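Long-range contacts in lysin (Enterococcus phage IMEEF1, PDB 6IST), which probably cleaves the peptidoglycan of enterococcal cell walls through a CHAP-type cysteine peptidase domain, and binds calcium: residues M168-K173 / Q182-G187; G187-Y192 / A231-K236; F104-Q109 / I125-D130; V77-L82 / G131-I136. All blocks are in the same frame, centred on the assembly; numbering follows the deposited sequence.

The four contacts fall into two pairs on opposite sides of the chain's centre. Contacts 3 and 4 belong to the antiparallel sheet of the CHAP domain, with centres about 11 Å apart. They meet where Trp80 of contact 4 packs on His127, Asp108 and Phe104 of contact 3. Asp108 probably belongs to the catalytic site, and its side chain is about 14 Å from the bound calcium ion. Contacts 1 and 2 lie in the C-terminal part, centres about 8 Å apart, and share Gly187. Strands 180-186 and 189-192 are neighbours in one sheet, and Arg190 packs on Trp183. Contacts 1 and 4 do not touch; their nearest atoms are about 10 Å apart.

Contact 1 (M168-K173 / Q182-G187); sequences MFIYYK and QWFVIG
Val185 lies over one face of the Phe169 ring, with Val185 CG2 3.7 Å from Phe169 CE1. Phe169 CG stands between its own backbone N and carbonyl carbon (chi1 57°), which swings the ring across to the partner strand. Tyr171 takes a similar first torsion, 68°. Its ring is laid over the Trp183 methylene, with Tyr171 CZ 3.4 Å from Trp183 CB. The phenol and indole planes are nearly parallel, 4° apart, but slid so far that they barely overlap. Val185 CG2 fills in at the edge of the Tyr171 ring, 3.6 Å from Tyr171 CE2. The two segments form an antiparallel beta hairpin. Phe169 with Val185 and Tyr171 with Trp183 are its hydrogen-bonded pairs, and Val185 N reaches Phe169 O at 2.8 Å. Past the end of the paired strands, Met168 CG touches Phe184 CZ at 3.7 Å. On the face that carries Ile170 and Phe184, a water bridges Tyr172 OH and Gln182 OE1. Helix 196-208 packs on Ile170 and Phe184, while helix 223-231 packs on Phe169 and Tyr171.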
loop_
_atom_site.group_PDB
_atom_site.type_symbol
_atom_site.label_atom_id
_atom_site.label_comp_id
_atom_site.label_asym_id
_atom_site.label_seq_id
_atom_site.Cartn_x
_atom_site.Cartn_y
_atom_site.Cartn_z
ATOM N N MET C 168 -0.637 5.219 1.792
ATOM C CA MET C 168 -2.035 5.015 2.130
ATOM C C MET C 168 -2.410 3.689 1.460
ATOM O O MET C 168 -2.240 3.585 0.249
ATOM C CB MET C 168 -2.866 6.129 1.504
ATOM C CG MET C 168 -3.986 6.710 2.294
ATOM S SD MET C 168 -4.812 7.994 1.301
ATOM C CE MET C 168 -3.804 9.354 1.814
ATOM N N PHE C 169 -2.888 2.696 2.212
ATOM C CA PHE C 169 -3.356 1.434 1.637
ATOM C C PHE C 169 -4.187 0.668 2.680
ATOM O O PHE C 169 -4.236 1.074 3.832
ATOM C CB PHE C 169 -2.219 0.586 1.165
ATOM C CG PHE C 169 -1.196 0.267 2.216
ATOM C CD1 PHE C 169 -1.336 -0.845 2.970
ATOM C CD2 PHE C 169 -0.064 1.078 2.383
ATOM C CE1 PHE C 169 -0.377 -1.172 3.901
ATOM C CE2 PHE C 169 0.908 0.779 3.352
ATOM C CZ PHE C 169 0.733 -0.374 4.096
ATOM N N ILE C 170 -4.850 -0.407 2.248
ATOM C CA ILE C 170 -5.610 -1.286 3.152
ATOM C C ILE C 170 -4.953 -2.605 3.146
ATOM O O ILE C 170 -4.464 -3.045 2.111
ATOM C CB ILE C 170 -7.061 -1.454 2.617
ATOM C CG1 ILE C 170 -7.876 -0.174 2.898
ATOM C CG2 ILE C 170 -7.784 -2.679 3.228
ATOM C CD1 ILE C 170 -9.212 -0.077 2.231
ATOM N N TYR C 171 -5.015 -3.294 4.275
ATOM C CA TYR C 171 -4.560 -4.656 4.399
ATOM C C TYR C 171 -5.566 -5.368 5.231
ATOM O O TYR C 171 -6.361 -4.728 5.967
ATOM C CB TYR C 171 -3.126 -4.815 4.932
ATOM C CG TYR C 171 -2.935 -4.411 6.357
ATOM C CD1 TYR C 171 -3.218 -5.306 7.396
ATOM C CD2 TYR C 171 -2.522 -3.124 6.673
ATOM C CE1 TYR C 171 -3.092 -4.916 8.707
ATOM C CE2 TYR C 171 -2.353 -2.741 7.998
ATOM C CZ TYR C 171 -2.639 -3.634 9.004
ATOM O OH TYR C 171 -2.510 -3.181 10.343
ATOM N N TYR C 172 -5.583 -6.688 5.091
ATOM C CA TYR C 172 -6.496 -7.484 5.890
ATOM C C TYR C 172 -5.703 -8.264 6.839
ATOM O O TYR C 172 -4.616 -8.701 6.564
ATOM C CB TYR C 172 -7.366 -8.443 5.121
ATOM C CG TYR C 172 -8.162 -7.895 3.996
ATOM C CD1 TYR C 172 -8.566 -6.578 3.935
ATOM C CD2 TYR C 172 -8.592 -8.731 3.005
ATOM C CE1 TYR C 172 -9.340 -6.099 2.859
ATOM C CE2 TYR C 172 -9.376 -8.268 1.944
ATOM C CZ TYR C 172 -9.766 -6.972 1.884
ATOM O OH TYR C 172 -10.539 -6.536 0.799
ATOM N N LYS C 173 -6.328 -8.539 7.980
ATOM C CA LYS C 173 -5.637 -9.348 9.026
ATOM C C LYS C 173 -6.569 -10.499 9.450
ATOM O O LYS C 173 -7.751 -10.317 9.680
ATOM C CB LYS C 173 -5.279 -8.471 10.238
ATOM C CG LYS C 173 -4.759 -9.191 11.483
ATOM C CD LYS C 173 -4.661 -8.221 12.665
ATOM C CE LYS C 173 -3.960 -8.924 13.847
ATOM N NZ LYS C 173 -3.603 -8.002 14.960
ATOM N N GLN C 182 -10.330 -5.541 8.383
ATOM C CA GLN C 182 -9.719 -4.695 7.405
ATOM C C GLN C 182 -9.076 -3.508 8.168
ATOM O O GLN C 182 -9.750 -2.933 9.086
ATOM C CB GLN C 182 -10.766 -4.180 6.422
ATOM C CG GLN C 182 -11.563 -5.240 5.664
ATOM C CD GLN C 182 -12.185 -4.746 4.387
ATOM O OE1 GLN C 182 -11.645 -3.828 3.705
ATOM N NE2 GLN C 182 -13.331 -5.340 4.030
ATOM N N TRP C 183 -7.865 -3.117 7.745
ATOM C CA TRP C 183 -7.084 -2.082 8.363
ATOM C C TRP C 183 -6.625 -1.082 7.325
ATOM O O TRP C 183 -6.368 -1.473 6.216
ATOM C CB TRP C 183 -5.873 -2.694 9.061
ATOM C CG TRP C 183 -6.194 -3.434 10.296
ATOM C CD1 TRP C 183 -6.699 -4.677 10.403
ATOM C CD2 TRP C 183 -6.028 -2.941 11.628
ATOM N NE1 TRP C 183 -6.884 -5.004 11.719
ATOM C CE2 TRP C 183 -6.443 -3.962 12.500
ATOM C CE3 TRP C 183 -5.558 -1.731 12.149
ATOM C CZ2 TRP C 183 -6.394 -3.825 13.877
ATOM C CZ3 TRP C 183 -5.473 -1.596 13.523
ATOM C CH2 TRP C 183 -5.873 -2.644 14.377
ATOM N N PHE C 184 -6.544 0.186 7.696
ATOM C CA PHE C 184 -6.155 1.292 6.791
ATOM C C PHE C 184 -4.923 1.949 7.298
ATOM O O PHE C 184 -4.878 2.372 8.424
ATOM C CB PHE C 184 -7.314 2.224 6.703
ATOM C CG PHE C 184 -7.152 3.413 5.788
ATOM C CD1 PHE C 184 -6.631 3.299 4.538
ATOM C CD2 PHE C 184 -7.625 4.644 6.210
ATOM C CE1 PHE C 184 -6.524 4.405 3.727
ATOM C CE2 PHE C 184 -7.552 5.764 5.402
ATOM C CZ PHE C 184 -6.981 5.631 4.151
ATOM N N VAL C 185 -3.924 2.069 6.433
ATOM C CA VAL C 185 -2.705 2.765 6.745
ATOM C C VAL C 185 -2.771 4.128 6.120
ATOM O O VAL C 185 -3.058 4.246 4.924
ATOM C CB VAL C 185 -1.498 1.959 6.197
ATOM C CG1 VAL C 185 -0.189 2.714 6.361
ATOM C CG2 VAL C 185 -1.485 0.614 6.890
ATOM N N ILE C 186 -2.573 5.151 6.951
ATOM C CA ILE C 186 -2.605 6.531 6.520
ATOM C C ILE C 186 -1.825 7.375 7.522
ATOM O O ILE C 186 -1.949 7.170 8.717
ATOM C CB ILE C 186 -4.065 7.058 6.426
ATOM C CG1 ILE C 186 -4.098 8.533 6.026
ATOM C CG2 ILE C 186 -4.833 6.824 7.710
ATOM C CD1 ILE C 186 -5.419 9.059 5.543
ATOM N N GLY C 187 -1.047 8.311 6.997
ATOM C CA GLY C 187 -0.208 9.215 7.843
ATOM C C GLY C 187 0.732 8.504 8.799
ATOM O O GLY C 187 0.974 8.983 9.891
HETATM O O HOH W 1 -11.329 -3.950 1.071
#

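Contact 2 (G187-Y192 / A231-K236); sequences GGKRIY and ALPQVK
Arg190 reaches along the tail to donate NE to Leu232 O at 2.8 Å. The approach is nearly along the C=O axis, but the hydrogen bond is bent, with an angle of 134° at the hydrogen. Arg190 CG sits between the backbone N and the carbonyl carbon (chi1 67°), and the chain then runs extended to NE. Gln234 CB covers one face of the guanidinium. Trp183 also packs on Arg190, and Glu229 forms a long, weak ion pair with it. The backbone of Arg190 grips the tail as well: its N donates to Pro233 O, and its O accepts from Val235 N, each at 3.0 Å. This is a single beta bridge. It fastens the loop after helix 223-231 to strand 189-192, the outermost strand on this side of the five-stranded sheet within the chain. Val235 turns CG2 onto Ile191 CG1, 3.6 Å away. Its CG1 lies 4.1 Å from Lys189 CG. Apolar side chains of another chain pack on both Ile191 and Val235. Leu232 is the first residue past the helix. Its CD2 lies 3.5 Å from Gly188 O. At the far end a water accepts from Tyr192 N and Gln234 NE2 and donates to Val235 O.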
loop_
_atom_site.group_PDB
_atom_site.type_symbol
_atom_site.label_atom_id
_atom_site.label_comp_id
_atom_site.label_asym_id
_atom_site.label_seq_id
_atom_site.Cartn_x
_atom_site.Cartn_y
_atom_site.Cartn_z
ATOM N N GLY C 187 -1.047 8.311 6.997
ATOM C CA GLY C 187 -0.208 9.215 7.843
ATOM C C GLY C 187 0.732 8.504 8.799
ATOM O O GLY C 187 0.974 8.983 9.891
ATOM N N GLY C 188 1.264 7.357 8.404
ATOM C CA GLY C 188 2.125 6.607 9.292
ATOM C C GLY C 188 1.382 5.959 10.451
ATOM O O GLY C 188 2.019 5.561 11.409
ATOM N N LYS C 189 0.061 5.845 10.354
ATOM C CA LYS C 189 -0.758 5.217 11.396
ATOM C C LYS C 189 -1.606 4.088 10.785
ATOM O O LYS C 189 -1.736 3.948 9.596
ATOM C CB LYS C 189 -1.728 6.193 12.059
ATOM C CG LYS C 189 -1.209 7.560 12.454
ATOM C CD LYS C 189 -0.040 7.464 13.367
ATOM C CE LYS C 189 0.167 8.727 14.201
ATOM N NZ LYS C 189 -0.048 10.001 13.491
ATOM N N ARG C 190 -2.188 3.293 11.634
ATOM C CA ARG C 190 -3.073 2.263 11.171
ATOM C C ARG C 190 -4.438 2.374 11.851
ATOM O O ARG C 190 -4.554 2.611 13.047
ATOM C CB ARG C 190 -2.442 0.899 11.282
ATOM C CG ARG C 190 -2.196 0.408 12.648
ATOM C CD ARG C 190 -1.211 -0.785 12.609
ATOM N NE ARG C 190 -0.734 -0.966 13.970
ATOM C CZ ARG C 190 -1.337 -1.675 14.907
ATOM N NH1 ARG C 190 -2.424 -2.401 14.661
ATOM N NH2 ARG C 190 -0.807 -1.701 16.111
ATOM N N ILE C 191 -5.483 2.223 11.079
ATOM C CA ILE C 191 -6.857 2.366 11.588
ATOM C C ILE C 191 -7.628 1.103 11.309
ATOM O O ILE C 191 -7.677 0.693 10.193
ATOM C CB ILE C 191 -7.577 3.532 10.901
ATOM C CG1 ILE C 191 -6.717 4.795 11.074
ATOM C CG2 ILE C 191 -9.004 3.661 11.462
ATOM C CD1 ILE C 191 -7.346 6.088 10.587
ATOM N N TYR C 192 -8.181 0.463 12.331
ATOM C CA TYR C 192 -9.134 -0.620 12.169
ATOM C C TYR C 192 -10.437 -0.075 11.589
ATOM O O TYR C 192 -10.981 0.934 12.062
ATOM C CB TYR C 192 -9.394 -1.389 13.482
ATOM C CG TYR C 192 -10.558 -2.314 13.401
ATOM C CD1 TYR C 192 -10.484 -3.453 12.626
ATOM C CD2 TYR C 192 -11.733 -2.081 14.129
ATOM C CE1 TYR C 192 -11.571 -4.319 12.511
ATOM C CE2 TYR C 192 -12.816 -2.935 14.034
ATOM C CZ TYR C 192 -12.718 -4.066 13.241
ATOM O OH TYR C 192 -13.724 -4.945 13.113
ATOM N N ALA C 231 5.732 -0.427 13.511
ATOM C CA ALA C 231 6.106 0.820 12.926
ATOM C C ALA C 231 4.955 1.842 12.857
ATOM O O ALA C 231 5.217 3.042 12.818
ATOM C CB ALA C 231 6.708 0.593 11.537
ATOM N N LEU C 232 3.701 1.387 12.799
ATOM C CA LEU C 232 2.576 2.269 12.506
ATOM C C LEU C 232 1.647 2.215 13.709
ATOM O O LEU C 232 0.915 1.272 13.861
ATOM C CB LEU C 232 1.829 1.756 11.299
ATOM C CG LEU C 232 2.643 1.558 10.011
ATOM C CD1 LEU C 232 1.784 0.749 9.050
ATOM C CD2 LEU C 232 3.019 2.866 9.370
ATOM N N PRO C 233 1.708 3.208 14.588
ATOM C CA PRO C 233 0.807 3.123 15.736
ATOM C C PRO C 233 -0.657 3.092 15.340
ATOM O O PRO C 233 -1.061 3.698 14.356
ATOM C CB PRO C 233 1.081 4.415 16.509
ATOM C CG PRO C 233 2.359 4.965 15.939
ATOM C CD PRO C 233 2.438 4.458 14.530
ATOM N N GLN C 234 -1.440 2.410 16.157
ATOM C CA GLN C 234 -2.859 2.357 15.948
ATOM C C GLN C 234 -3.520 3.648 16.377
ATOM O O GLN C 234 -3.184 4.164 17.392
ATOM C CB GLN C 234 -3.449 1.204 16.723
ATOM C CG GLN C 234 -4.945 1.166 16.519
ATOM C CD GLN C 234 -5.588 -0.065 17.115
ATOM O OE1 GLN C 234 -4.935 -0.824 17.803
ATOM N NE2 GLN C 234 -6.871 -0.251 16.852
ATOM N N VAL C 235 -4.463 4.158 15.600
ATOM C CA VAL C 235 -5.346 5.201 16.063
ATOM C C VAL C 235 -6.783 4.797 15.814
ATOM O O VAL C 235 -7.067 4.065 14.880
ATOM C CB VAL C 235 -5.044 6.560 15.404
ATOM C CG1 VAL C 235 -3.626 7.026 15.735
ATOM C CG2 VAL C 235 -5.280 6.509 13.910
ATOM N N LYS C 236 -7.681 5.310 16.643
ATOM C CA LYS C 236 -9.079 4.879 16.669
ATOM C C LYS C 236 -9.958 5.882 15.972
ATOM O O LYS C 236 -9.771 7.073 16.093
ATOM C CB LYS C 236 -9.602 4.763 18.097
ATOM C CG LYS C 236 -9.759 3.334 18.571
ATOM C CD LYS C 236 -8.443 2.808 19.055
ATOM C CE LYS C 236 -8.524 1.347 19.431
ATOM N NZ LYS C 236 -9.305 1.091 20.661
HETATM O O HOH W 2 -8.114 1.543 15.090
#

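Contact 3 (F104-Q109 / I125-D130); sequences FVSVDQ and IHHNMD
Asp108 OD2 accepts from His127 NE2 at 2.7 Å and also bonds to His90. The acid comes to the His127 ring at its edge, near the ring plane. Seen from the carboxylate, however, NE2 lies above the plane, 39° out of it. The other oxygen, Asp108 OD1, accepts from Ser106 OG on its syn side, so both oxygens of the acid are held. Ser106 OG also touches the imidazole edge, 3.1 Å from His127 CD2. Ile125 CG2 lies over one face of that imidazole. Phe104 CG stands between its backbone N and carbonyl carbon (chi1 67°), which sets one face of the ring against the His127 methylene; Phe104 CZ is 3.5 Å from His127 CB. Met129 SD makes an oblique Met-aromatic contact, 3.7 Å from Phe104 CE1. The strands that carry these groups pair in antiparallel fashion, with Ile125 N 2.8 Å from Ser106 O. Asp108 with Cys29 and His90 fits the Cys-His-Asp triad geometry of CHAP peptidases, and His127 and Ser106 probably help to position this acid.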
loop_
_atom_site.group_PDB
_atom_site.type_symbol
_atom_site.label_atom_id
_atom_site.label_comp_id
_atom_site.label_asym_id
_atom_site.label_seq_id
_atom_site.Cartn_x
_atom_site.Cartn_y
_atom_site.Cartn_z
ATOM N N PHE C 104 -19.414 -24.411 -19.456
ATOM C CA PHE C 104 -18.529 -23.305 -19.601
ATOM C C PHE C 104 -17.078 -23.786 -19.762
ATOM O O PHE C 104 -16.757 -24.954 -19.512
ATOM C CB PHE C 104 -18.692 -22.348 -18.389
ATOM C CG PHE C 104 -18.225 -22.929 -17.061
ATOM C CD1 PHE C 104 -19.112 -23.624 -16.243
ATOM C CD2 PHE C 104 -16.977 -22.725 -16.633
ATOM C CE1 PHE C 104 -18.724 -24.173 -15.045
ATOM C CE2 PHE C 104 -16.536 -23.296 -15.438
ATOM C CZ PHE C 104 -17.428 -23.970 -14.637
ATOM N N VAL C 105 -16.211 -22.888 -20.187
ATOM C CA VAL C 105 -14.811 -23.146 -20.289
ATOM C C VAL C 105 -13.988 -22.305 -19.315
ATOM O O VAL C 105 -14.122 -21.124 -19.278
ATOM C CB VAL C 105 -14.337 -22.906 -21.727
ATOM C CG1 VAL C 105 -12.862 -23.073 -21.858
ATOM C CG2 VAL C 105 -15.056 -23.862 -22.682
ATOM N N SER C 106 -13.133 -22.944 -18.536
ATOM C CA SER C 106 -12.188 -22.278 -17.688
ATOM C C SER C 106 -10.763 -22.919 -17.812
ATOM O O SER C 106 -10.621 -24.086 -18.221
ATOM C CB SER C 106 -12.716 -22.178 -16.222
ATOM O OG SER C 106 -12.762 -23.468 -15.615
ATOM N N VAL C 107 -9.707 -22.157 -17.488
ATOM C CA VAL C 107 -8.350 -22.668 -17.409
ATOM C C VAL C 107 -8.080 -22.856 -15.941
ATOM O O VAL C 107 -8.333 -21.923 -15.143
ATOM C CB VAL C 107 -7.376 -21.685 -17.994
ATOM C CG1 VAL C 107 -5.974 -22.009 -17.613
ATOM C CG2 VAL C 107 -7.559 -21.689 -19.474
ATOM N N ASP C 108 -7.766 -24.073 -15.588
ATOM C CA ASP C 108 -7.651 -24.481 -14.188
ATOM C C ASP C 108 -6.364 -25.280 -14.057
ATOM O O ASP C 108 -5.968 -26.003 -14.983
ATOM C CB ASP C 108 -8.718 -25.469 -13.705
ATOM C CG ASP C 108 -10.192 -25.132 -14.020
ATOM O OD1 ASP C 108 -10.586 -24.032 -14.444
ATOM O OD2 ASP C 108 -11.011 -26.010 -13.607
ATOM N N GLN C 109 -5.708 -25.187 -12.885
ATOM C CA GLN C 109 -4.664 -26.148 -12.495
ATOM C C GLN C 109 -5.200 -27.183 -11.630
ATOM O O GLN C 109 -6.156 -26.938 -10.883
ATOM C CB GLN C 109 -3.505 -25.449 -11.776
ATOM C CG GLN C 109 -2.768 -24.533 -12.692
ATOM C CD GLN C 109 -1.574 -23.822 -12.110
ATOM O OE1 GLN C 109 -0.732 -23.376 -12.882
ATOM N NE2 GLN C 109 -1.515 -23.633 -10.791
ATOM N N ILE C 125 -10.452 -26.431 -19.714
ATOM C CA ILE C 125 -11.427 -27.445 -19.378
ATOM C C ILE C 125 -12.872 -27.012 -19.756
ATOM O O ILE C 125 -13.338 -25.924 -19.360
ATOM C CB ILE C 125 -11.477 -27.662 -17.853
ATOM C CG1 ILE C 125 -10.068 -27.803 -17.225
ATOM C CG2 ILE C 125 -12.365 -28.878 -17.565
ATOM C CD1 ILE C 125 -9.322 -28.935 -17.813
ATOM N N HIS C 126 -13.590 -27.871 -20.473
ATOM C CA HIS C 126 -15.009 -27.695 -20.729
ATOM C C HIS C 126 -15.761 -28.307 -19.566
ATOM O O HIS C 126 -15.878 -29.521 -19.485
ATOM C CB HIS C 126 -15.375 -28.376 -22.049
ATOM C CG HIS C 126 -16.775 -28.099 -22.557
ATOM N ND1 HIS C 126 -17.321 -28.806 -23.618
ATOM C CD2 HIS C 126 -17.725 -27.193 -22.199
ATOM C CE1 HIS C 126 -18.549 -28.380 -23.861
ATOM N NE2 HIS C 126 -18.823 -27.401 -23.014
ATOM N N HIS C 127 -16.227 -27.468 -18.647
ATOM C CA HIS C 127 -16.926 -27.940 -17.435
ATOM C C HIS C 127 -18.439 -27.934 -17.549
ATOM O O HIS C 127 -19.025 -27.182 -18.320
ATOM C CB HIS C 127 -16.625 -26.971 -16.300
ATOM C CG HIS C 127 -15.237 -27.078 -15.729
ATOM N ND1 HIS C 127 -14.867 -28.110 -14.898
ATOM C CD2 HIS C 127 -14.176 -26.236 -15.779
ATOM C CE1 HIS C 127 -13.655 -27.860 -14.402
ATOM N NE2 HIS C 127 -13.183 -26.764 -14.974
ATOM N N ASN C 128 -19.098 -28.702 -16.678
ATOM C CA ASN C 128 -20.475 -28.460 -16.330
ATOM C C ASN C 128 -20.517 -27.779 -14.948
ATOM O O ASN C 128 -19.477 -27.466 -14.327
ATOM C CB ASN C 128 -21.305 -29.752 -16.401
ATOM C CG ASN C 128 -20.840 -30.780 -15.377
ATOM O OD1 ASN C 128 -20.274 -30.447 -14.350
ATOM N ND2 ASN C 128 -21.034 -32.035 -15.694
ATOM N N MET C 129 -21.724 -27.620 -14.470
ATOM C CA MET C 129 -21.980 -26.866 -13.262
ATOM C C MET C 129 -21.993 -27.718 -11.998
ATOM O O MET C 129 -22.231 -27.157 -10.918
ATOM C CB MET C 129 -23.314 -26.096 -13.409
ATOM C CG MET C 129 -23.242 -24.912 -14.420
ATOM S SD MET C 129 -22.175 -23.568 -13.962
ATOM C CE MET C 129 -23.164 -22.713 -12.711
ATOM N N ASP C 130 -21.621 -28.991 -12.088
ATOM C CA ASP C 130 -21.576 -29.845 -10.881
ATOM C C ASP C 130 -20.536 -29.340 -9.862
ATOM O O ASP C 130 -19.369 -29.165 -10.183
ATOM C CB ASP C 130 -21.278 -31.278 -11.240
ATOM C CG ASP C 130 -22.443 -31.963 -11.987
ATOM O OD1 ASP C 130 -23.506 -31.322 -12.177
ATOM O OD2 ASP C 130 -22.265 -33.143 -12.404
#

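Contact 4 (V77-L82 / G131-I136); sequences VMIWGL and GVWGVI
Ile79 O accepts two backbone bonds, from Trp133 N at 2.8 Å and from Gly134 N at 3.2 Å. Gly131 O is also gripped twice, by Gly81 N at 2.9 Å and by the longer bond from Leu82 N. At the other end Val77 and Ile136 form a regular antiparallel hydrogen-bonded pair. Gly134 O takes Ile79 N. Outward from the backbone, Val132 CG2 lies over one face of the Trp80 indole, 3.5 Å from Trp80 NE1. Val132 CG1, anti to its backbone N (chi1 -180°), turns the other way to Met78 CE. The bend at chi2 lays Met78 SD alongside Val135, 3.7 Å from Val135 CG1. On the face that carries Val77 and Ile136, Ile79 CD1 fits between Ile136 and the Trp133 indole. It is 3.9 Å from Ile136 CG1 and 4.0 Å from Trp133 CE3. Leu82 CD2 comes to the edge of that indole, and Arg65 makes a cation-pi contact with it. Trp80 also packs on His90 and Asp108 of the probable catalytic triad. Trp133 and Gly134 both facing Ile79 make a classic beta bulge, set within the antiparallel sheet of the CHAP domain.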
loop_
_atom_site.group_PDB
_atom_site.type_symbol
_atom_site.label_atom_id
_atom_site.label_comp_id
_atom_site.label_asym_id
_atom_site.label_seq_id
_atom_site.Cartn_x
_atom_site.Cartn_y
_atom_site.Cartn_z
ATOM N N VAL C 77 -13.542 -15.345 -11.942
ATOM C CA VAL C 77 -12.845 -16.369 -11.140
ATOM C C VAL C 77 -13.955 -17.343 -10.698
ATOM O O VAL C 77 -14.914 -16.941 -10.056
ATOM C CB VAL C 77 -12.171 -15.742 -9.905
ATOM C CG1 VAL C 77 -11.665 -16.857 -8.983
ATOM C CG2 VAL C 77 -11.070 -14.763 -10.269
ATOM N N MET C 78 -13.848 -18.626 -11.046
ATOM C CA MET C 78 -14.807 -19.635 -10.763
ATOM C C MET C 78 -14.503 -20.228 -9.451
ATOM O O MET C 78 -13.331 -20.443 -9.074
ATOM C CB MET C 78 -14.669 -20.740 -11.802
ATOM C CG MET C 78 -14.902 -20.305 -13.196
ATOM S SD MET C 78 -16.491 -19.620 -13.582
ATOM C CE MET C 78 -17.581 -20.769 -12.672
ATOM N N ILE C 79 -15.547 -20.511 -8.754
ATOM C CA ILE C 79 -15.505 -21.131 -7.459
ATOM C C ILE C 79 -16.372 -22.380 -7.406
ATOM O O ILE C 79 -17.596 -22.312 -7.604
ATOM C CB ILE C 79 -15.999 -20.130 -6.396
ATOM C CG1 ILE C 79 -15.395 -18.722 -6.532
ATOM C CG2 ILE C 79 -15.737 -20.722 -5.003
ATOM C CD1 ILE C 79 -16.132 -17.727 -5.677
ATOM N N TRP C 80 -15.759 -23.516 -7.060
ATOM C CA TRP C 80 -16.451 -24.733 -6.752
ATOM C C TRP C 80 -16.468 -24.864 -5.282
ATOM O O TRP C 80 -15.367 -24.801 -4.643
ATOM C CB TRP C 80 -15.747 -25.886 -7.314
ATOM C CG TRP C 80 -15.864 -26.152 -8.771
ATOM C CD1 TRP C 80 -16.662 -27.117 -9.374
ATOM C CD2 TRP C 80 -15.171 -25.490 -9.852
ATOM N NE1 TRP C 80 -16.467 -27.093 -10.741
ATOM C CE2 TRP C 80 -15.599 -26.096 -11.064
ATOM C CE3 TRP C 80 -14.298 -24.450 -9.921
ATOM C CZ2 TRP C 80 -15.104 -25.658 -12.310
ATOM C CZ3 TRP C 80 -13.746 -24.046 -11.157
ATOM C CH2 TRP C 80 -14.200 -24.655 -12.325
ATOM N N GLY C 81 -17.660 -25.048 -4.734
ATOM C CA GLY C 81 -17.764 -25.152 -3.247
ATOM C C GLY C 81 -18.821 -26.072 -2.700
ATOM O O GLY C 81 -19.128 -25.962 -1.505
ATOM N N LEU C 82 -19.434 -26.908 -3.530
ATOM C CA LEU C 82 -20.589 -27.728 -3.143
ATOM C C LEU C 82 -20.258 -29.155 -3.278
ATOM O O LEU C 82 -19.476 -29.542 -4.136
ATOM C CB LEU C 82 -21.815 -27.435 -3.992
ATOM C CG LEU C 82 -22.215 -25.948 -3.840
ATOM C CD1 LEU C 82 -23.286 -25.614 -4.884
ATOM C CD2 LEU C 82 -22.694 -25.654 -2.452
ATOM N N GLY C 131 -21.026 -29.043 -8.653
ATOM C CA GLY C 131 -20.197 -28.451 -7.572
ATOM C C GLY C 131 -19.923 -26.965 -7.572
ATOM O O GLY C 131 -19.205 -26.457 -6.678
ATOM N N VAL C 132 -20.310 -26.273 -8.643
ATOM C CA VAL C 132 -20.065 -24.824 -8.767
ATOM C C VAL C 132 -20.885 -24.019 -7.818
ATOM O O VAL C 132 -22.067 -24.173 -7.743
ATOM C CB VAL C 132 -20.289 -24.333 -10.207
ATOM C CG1 VAL C 132 -20.022 -22.821 -10.324
ATOM C CG2 VAL C 132 -19.331 -25.064 -11.104
ATOM N N TRP C 133 -20.224 -23.165 -7.055
ATOM C CA TRP C 133 -20.891 -22.262 -6.123
ATOM C C TRP C 133 -21.198 -20.964 -6.808
ATOM O O TRP C 133 -22.299 -20.434 -6.729
ATOM C CB TRP C 133 -19.951 -22.012 -4.935
ATOM C CG TRP C 133 -20.552 -21.127 -3.945
ATOM C CD1 TRP C 133 -21.246 -21.494 -2.909
ATOM C CD2 TRP C 133 -20.459 -19.686 -3.893
ATOM N NE1 TRP C 133 -21.635 -20.396 -2.176
ATOM C CE2 TRP C 133 -21.204 -19.267 -2.809
ATOM C CE3 TRP C 133 -19.848 -18.731 -4.695
ATOM C CZ2 TRP C 133 -21.308 -17.903 -2.444
ATOM C CZ3 TRP C 133 -19.993 -17.399 -4.390
ATOM C CH2 TRP C 133 -20.716 -16.999 -3.256
ATOM N N GLY C 134 -20.222 -20.439 -7.520
ATOM C CA GLY C 134 -20.375 -19.092 -8.131
ATOM C C GLY C 134 -19.098 -18.491 -8.680
ATOM O O GLY C 134 -18.130 -19.209 -9.008
ATOM N N VAL C 135 -19.052 -17.151 -8.765
ATOM C CA VAL C 135 -18.007 -16.451 -9.370
ATOM C C VAL C 135 -17.580 -15.263 -8.557
ATOM O O VAL C 135 -18.397 -14.772 -7.757
ATOM C CB VAL C 135 -18.347 -15.970 -10.772
ATOM C CG1 VAL C 135 -18.547 -17.172 -11.675
ATOM C CG2 VAL C 135 -19.467 -14.942 -10.836
ATOM N N ILE C 136 -16.312 -14.902 -8.685
ATOM C CA ILE C 136 -15.835 -13.528 -8.320
ATOM C C ILE C 136 -15.607 -12.853 -9.620
ATOM O O ILE C 136 -14.915 -13.393 -10.495
ATOM C CB ILE C 136 -14.625 -13.572 -7.402
ATOM C CG1 ILE C 136 -15.092 -14.021 -6.055
ATOM C CG2 ILE C 136 -13.986 -12.188 -7.272
ATOM C CD1 ILE C 136 -14.022 -14.432 -5.054
#